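Local structure of chitin binding domain (3UAM) at residues A[123-128]-A[168-173]; A[67-72]-A[162-167]. The protein probably binds chitin or a related polysaccharide and may cleave it oxidatively as a lytic polysaccharide monooxygenase. All coordinates share one frame; numbering follows the deposited sequence.

Interaction 1: A[123-128]-A[168-173]; sequences PHKTRR and DADKEL
Lys-125 turns its CG beside its own backbone N (chi1 -69°) and then runs fully extended, which carries its end along the short helix 169-173 to Ala-169 and Asp-170. Its CE lies 3.6 Å from Asp-170 OD1, and the two side chains cross at a slant. The charges do not pair directly: Lys-125 NZ stays 4.2 Å from Asp-170 OD1. A water joins them, accepting from Lys-125 NZ at 2.7 Å and donating to Asp-170 OD1 at 2.8 Å. Water and, probably, Tyr-164 O both hold the ammonium group.

The single direct hydrogen bond is from Thr-126 N to Leu-173 O, 2.8 Å long. The donor sits above the carbonyl plane, 41° out of it. Thr-126 OG1 turns to His-124 O within its own segment and to Trp-198.

Leu-173 CD2 packs 3.6 Å from Thr-126 O and 3.9 Å from Arg-127 NH1, and its CD1 touches NH2. The bent Arg-127 chain brings the guanidinium obliquely to these methyls. Asp-69 OD2 forms a salt bridge with Arg-127 NE, and the backbone oxygens of Asn-159 and Tyr-161 accept from NH1.

The contact lays helix 169-173 along the loop leading into strand 126-133, with Leu-173 at the helix end giving the backbone bond. Further backbone bonds join Lys-125 to Ala-201, Arg-127 to Asp-199 and Asn-159, and Arg-128 to Asp-199.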
loop_
_atom_site.group_PDB
_atom_site.type_symbol
_atom_site.label_atom_id
_atom_site.label_comp_id
_atom_site.label_asym_id
_atom_site.label_seq_id
_atom_site.Cartn_x
_atom_site.Cartn_y
_atom_site.Cartn_z
ATOM N N PRO A 123 10.932 6.413 9.929
ATOM C CA PRO A 123 10.614 5.189 9.213
ATOM C C PRO A 123 10.869 3.936 10.011
ATOM O O PRO A 123 11.770 3.877 10.826
ATOM C CB PRO A 123 11.526 5.242 7.959
ATOM C CG PRO A 123 12.573 6.265 8.274
ATOM C CD PRO A 123 11.911 7.242 9.200
ATOM N N HIS A 124 10.025 2.950 9.791
ATOM C CA HIS A 124 10.136 1.642 10.443
ATOM C C HIS A 124 11.183 0.763 9.816
ATOM O O HIS A 124 11.533 0.922 8.631
ATOM C CB HIS A 124 8.800 0.920 10.294
ATOM C CG HIS A 124 7.775 1.308 11.314
ATOM N ND1 HIS A 124 7.917 1.011 12.612
ATOM C CD2 HIS A 124 6.562 1.982 11.185
ATOM C CE1 HIS A 124 6.835 1.455 13.295
ATOM N NE2 HIS A 124 5.998 2.041 12.413
ATOM N N LYS A 125 11.676 -0.201 10.588
ATOM C CA LYS A 125 12.382 -1.360 10.004
ATOM C C LYS A 125 11.472 -2.079 9.008
ATOM O O LYS A 125 10.382 -2.465 9.349
ATOM C CB LYS A 125 12.797 -2.336 11.093
ATOM C CG LYS A 125 13.890 -1.814 11.998
ATOM C CD LYS A 125 14.258 -2.816 13.076
ATOM C CE LYS A 125 15.384 -2.286 13.959
ATOM N NZ LYS A 125 15.821 -3.265 14.999
ATOM N N THR A 126 11.928 -2.252 7.780
ATOM C CA THR A 126 11.070 -2.704 6.677
ATOM C C THR A 126 11.421 -4.106 6.171
ATOM O O THR A 126 12.567 -4.364 5.845
ATOM C CB THR A 126 11.210 -1.753 5.500
ATOM O OG1 THR A 126 10.857 -0.433 5.916
ATOM C CG2 THR A 126 10.330 -2.199 4.314
ATOM N N ARG A 127 10.435 -4.992 6.071
ATOM C CA ARG A 127 10.666 -6.293 5.442
ATOM C C ARG A 127 10.534 -6.217 3.933
ATOM O O ARG A 127 11.357 -6.753 3.223
ATOM C CB ARG A 127 9.739 -7.380 6.002
ATOM C CG ARG A 127 10.022 -8.767 5.445
ATOM C CD ARG A 127 11.494 -9.157 5.550
ATOM N NE ARG A 127 11.984 -9.083 6.920
ATOM C CZ ARG A 127 13.268 -9.024 7.274
ATOM N NH1 ARG A 127 14.220 -8.980 6.359
ATOM N NH2 ARG A 127 13.602 -8.943 8.560
ATOM N N ARG A 128 9.496 -5.547 3.451
ATOM C CA ARG A 128 9.246 -5.450 2.015
ATOM C C ARG A 128 8.293 -4.301 1.647
ATOM O O ARG A 128 7.622 -3.719 2.504
ATOM C CB ARG A 128 8.699 -6.779 1.479
ATOM C CG ARG A 128 7.291 -7.107 1.958
ATOM C CD ARG A 128 6.692 -8.400 1.390
ATOM N NE ARG A 128 7.459 -9.596 1.756
ATOM C CZ ARG A 128 7.514 -10.109 2.985
ATOM N NH1 ARG A 128 6.873 -9.526 3.997
ATOM N NH2 ARG A 128 8.228 -11.204 3.212
ATOM N N ASP A 168 23.243 -5.155 12.426
ATOM C CA ASP A 168 23.251 -4.213 11.289
ATOM C C ASP A 168 21.846 -3.840 10.810
ATOM O O ASP A 168 21.705 -3.205 9.755
ATOM C CB ASP A 168 24.044 -4.781 10.104
ATOM C CG ASP A 168 25.471 -5.131 10.479
ATOM O OD1 ASP A 168 26.151 -4.272 11.056
ATOM O OD2 ASP A 168 25.895 -6.281 10.230
ATOM N N ALA A 169 20.833 -4.227 11.580
ATOM C CA ALA A 169 19.425 -3.973 11.251
ATOM C C ALA A 169 19.049 -2.517 10.872
ATOM O O ALA A 169 18.295 -2.327 9.930
ATOM C CB ALA A 169 18.516 -4.472 12.383
ATOM N N ASP A 170 19.551 -1.504 11.582
ATOM C CA ASP A 170 19.118 -0.118 11.280
ATOM C C ASP A 170 19.491 0.278 9.853
ATOM O O ASP A 170 18.647 0.746 9.107
ATOM C CB ASP A 170 19.697 0.923 12.251
ATOM C CG ASP A 170 19.082 0.841 13.630
ATOM O OD1 ASP A 170 18.187 -0.025 13.855
ATOM O OD2 ASP A 170 19.511 1.632 14.498
ATOM N N LYS A 171 20.741 0.041 9.481
ATOM C CA LYS A 171 21.233 0.317 8.137
ATOM C C LYS A 171 20.607 -0.564 7.047
ATOM O O LYS A 171 20.346 -0.082 5.925
ATOM C CB LYS A 171 22.766 0.147 8.103
ATOM N N GLU A 172 20.397 -1.854 7.344
ATOM C CA GLU A 172 19.881 -2.789 6.346
ATOM C C GLU A 172 18.366 -2.738 6.209
ATOM O O GLU A 172 17.848 -3.091 5.169
ATOM C CB GLU A 172 20.308 -4.236 6.657
ATOM C CG GLU A 172 21.811 -4.459 6.709
ATOM C CD GLU A 172 22.523 -3.991 5.454
ATOM O OE1 GLU A 172 23.397 -3.093 5.520
ATOM O OE2 GLU A 172 22.193 -4.505 4.378
ATOM N N LEU A 173 17.641 -2.334 7.243
ATOM C CA LEU A 173 16.178 -2.389 7.170
ATOM C C LEU A 173 15.464 -1.044 7.205
ATOM O O LEU A 173 14.290 -0.984 6.827
ATOM C CB LEU A 173 15.594 -3.310 8.257
ATOM C CG LEU A 173 16.117 -4.759 8.235
ATOM C CD1 LEU A 173 15.529 -5.579 9.381
ATOM C CD2 LEU A 173 15.842 -5.422 6.897
HETATM O O HOH W 1 18.065 -1.978 15.791
#

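Interaction 2: A[67-72]-A[162-167]; sequences PDDVAN and QPYWGP
Tyr-164 presents the edge of its ring to the loop 67-72. Asp-68 O lies near the ring plane, 3.2 Å from Tyr-164 CE2, and Asp-69 OD1 reaches the same edge at CD2. The side chains of Asp-69 and Tyr-164 run alongside in opposing senses, with carboxylate and ring planes 57° apart. Further along, Val-70 CG2 touches Tyr-164 OH at 3.6 Å, the two side chains meeting at a slant.

The edge of the indole of Trp-165, at CE3, stands over the centre of one Tyr-164 face, the rings nearly perpendicular. Both residues have chi1 near +60° (69° for Tyr-164 and 64° for Trp-165), which brings the indole edge over that face. Pro-163 CB covers one indole face. The type I turn from Pro-163 to Gly-166, entered through a cis peptide bond, carries both rings. The Asp-68 side chain lies nearly perpendicular to that of Trp-165, its CG 3.5 Å from Trp-165 CH2.

No direct hydrogen bond links the segments; three waters do this work. One accepts from Asp-68 N and donates to Gln-162 OE1 at 2.7 Å. Another donates to Asp-68 O and bonds Tyr-164 OH at 2.8 Å. The third accepts from Tyr-164 N and donates to Asp-69 OD1 at 2.6 Å. Asp-69 OD2 forms a salt bridge with Arg-127.

This is a hydrated surface contact between two irregular loops. The edge of the tyrosine ring meets two oxygen atoms, whose partial negative charge probably suits the aromatic C-H groups, and water satisfies polar atoms that do not meet directly.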
loop_
_atom_site.group_PDB
_atom_site.type_symbol
_atom_site.label_atom_id
_atom_site.label_comp_id
_atom_site.label_asym_id
_atom_site.label_seq_id
_atom_site.Cartn_x
_atom_site.Cartn_y
_atom_site.Cartn_z
ATOM N N PRO A 67 11.540 -15.672 9.331
ATOM C CA PRO A 67 10.816 -16.327 10.399
ATOM C C PRO A 67 10.802 -15.580 11.740
ATOM O O PRO A 67 9.873 -15.779 12.510
ATOM C CB PRO A 67 11.492 -17.709 10.522
ATOM C CG PRO A 67 12.736 -17.646 9.698
ATOM C CD PRO A 67 12.521 -16.569 8.688
ATOM N N ASP A 68 11.781 -14.726 12.027
ATOM C CA ASP A 68 11.788 -14.037 13.320
ATOM C C ASP A 68 10.953 -12.731 13.323
ATOM O O ASP A 68 10.761 -12.117 14.380
ATOM C CB ASP A 68 13.214 -13.781 13.795
ATOM C CG ASP A 68 13.909 -15.053 14.310
ATOM O OD1 ASP A 68 13.260 -15.878 14.973
ATOM O OD2 ASP A 68 15.109 -15.231 14.046
ATOM N N ASP A 69 10.440 -12.322 12.159
ATOM C CA ASP A 69 9.641 -11.108 12.077
ATOM C C ASP A 69 8.376 -11.260 12.920
ATOM O O ASP A 69 7.886 -12.368 13.128
ATOM C CB ASP A 69 9.285 -10.738 10.632
ATOM C CG ASP A 69 10.362 -9.919 9.942
ATOM O OD1 ASP A 69 11.508 -9.845 10.460
ATOM O OD2 ASP A 69 10.060 -9.375 8.836
ATOM N N VAL A 70 7.873 -10.137 13.421
ATOM C CA VAL A 70 6.685 -10.141 14.258
ATOM C C VAL A 70 5.520 -10.574 13.396
ATOM O O VAL A 70 5.390 -10.138 12.239
ATOM C CB VAL A 70 6.420 -8.750 14.871
ATOM C CG1 VAL A 70 5.019 -8.683 15.479
ATOM C CG2 VAL A 70 7.524 -8.396 15.869
ATOM N N ALA A 71 4.702 -11.465 13.943
ATOM C CA ALA A 71 3.526 -12.006 13.228
ATOM C C ALA A 71 2.494 -10.917 12.902
ATOM O O ALA A 71 2.407 -9.896 13.604
ATOM C CB ALA A 71 2.874 -13.111 14.051
ATOM N N ASN A 72 1.725 -11.122 11.836
ATOM C CA ASN A 72 0.794 -10.074 11.404
ATOM C C ASN A 72 -0.381 -9.911 12.341
ATOM O O ASN A 72 -0.801 -10.852 13.009
ATOM C CB ASN A 72 0.307 -10.263 9.962
ATOM C CG ASN A 72 -0.640 -11.429 9.782
ATOM O OD1 ASN A 72 -0.588 -12.422 10.513
ATOM N ND2 ASN A 72 -1.503 -11.324 8.765
ATOM N N GLN A 162 18.286 -10.388 8.311
ATOM C CA GLN A 162 17.599 -11.079 9.426
ATOM C C GLN A 162 18.601 -11.527 10.476
ATOM O O GLN A 162 19.730 -11.825 10.132
ATOM C CB GLN A 162 16.860 -12.318 8.914
ATOM C CG GLN A 162 15.786 -12.086 7.871
ATOM C CD GLN A 162 15.245 -13.382 7.263
ATOM O OE1 GLN A 162 14.865 -14.294 7.974
ATOM N NE2 GLN A 162 15.189 -13.438 5.933
ATOM N N PRO A 163 18.190 -11.605 11.763
ATOM C CA PRO A 163 16.895 -11.195 12.279
ATOM C C PRO A 163 16.768 -9.673 12.325
ATOM O O PRO A 163 17.774 -8.957 12.213
ATOM C CB PRO A 163 16.885 -11.759 13.696
ATOM C CG PRO A 163 18.328 -11.860 14.075
ATOM C CD PRO A 163 19.030 -12.216 12.810
ATOM N N TYR A 164 15.553 -9.172 12.522
ATOM C CA TYR A 164 15.347 -7.713 12.524
ATOM C C TYR A 164 16.037 -7.032 13.695
ATOM O O TYR A 164 16.151 -5.813 13.703
ATOM C CB TYR A 164 13.855 -7.356 12.522
ATOM C CG TYR A 164 13.090 -7.690 13.799
ATOM C CD1 TYR A 164 13.209 -6.917 14.951
ATOM C CD2 TYR A 164 12.231 -8.775 13.834
ATOM C CE1 TYR A 164 12.484 -7.234 16.113
ATOM C CE2 TYR A 164 11.525 -9.101 14.967
ATOM C CZ TYR A 164 11.638 -8.338 16.097
ATOM O OH TYR A 164 10.880 -8.701 17.183
ATOM N N TRP A 165 16.469 -7.804 14.699
ATOM C CA TRP A 165 17.248 -7.245 15.821
ATOM C C TRP A 165 18.735 -7.448 15.721
ATOM O O TRP A 165 19.470 -7.198 16.686
ATOM C CB TRP A 165 16.781 -7.820 17.137
ATOM C CG TRP A 165 16.989 -9.304 17.273
ATOM C CD1 TRP A 165 18.156 -9.989 17.639
ATOM C CD2 TRP A 165 15.983 -10.339 17.097
ATOM N NE1 TRP A 165 17.932 -11.333 17.674
ATOM C CE2 TRP A 165 16.655 -11.611 17.358
ATOM C CE3 TRP A 165 14.659 -10.340 16.743
ATOM C CZ2 TRP A 165 16.004 -12.816 17.250
ATOM C CZ3 TRP A 165 13.991 -11.567 16.660
ATOM C CH2 TRP A 165 14.654 -12.780 16.917
ATOM N N GLY A 166 19.200 -7.906 14.566
ATOM C CA GLY A 166 20.614 -8.134 14.361
ATOM C C GLY A 166 21.405 -6.826 14.404
ATOM O O GLY A 166 20.847 -5.733 14.262
ATOM N N PRO A 167 22.709 -6.934 14.609
ATOM C CA PRO A 167 23.527 -5.744 14.808
ATOM C C PRO A 167 23.450 -4.725 13.672
ATOM O O PRO A 167 23.587 -3.541 13.946
ATOM C CB PRO A 167 24.957 -6.306 14.938
ATOM C CG PRO A 167 24.895 -7.698 14.432
ATOM C CD PRO A 167 23.497 -8.178 14.657
HETATM O O HOH W 2 14.078 -13.808 10.525
HETATM O O HOH W 3 9.702 -11.210 16.962
HETATM O O HOH W 4 13.692 -11.068 11.296
#

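In the fold
From the N terminus, the chain first passes 67-72, in the long loop between strand 49-51 and helix 98-101. It then reaches 123-128, at the start of strand 126-133. After strand 155-158 it returns through 162-167, closing interaction 2 over 89 intervening residues. It runs directly on into 168-173, closing interaction 1 over 39. The two closed loops therefore cross rather than nest. Their centres are about 10 Å apart. The salt bridge Arg-127 to Asp-69 and the probable bond from Lys-125 to Tyr-164 O join them. Together they tie the loop after strand 155-158 and helix 169-173 to the long loop and to the start of strand 126-133 in the mixed sheet.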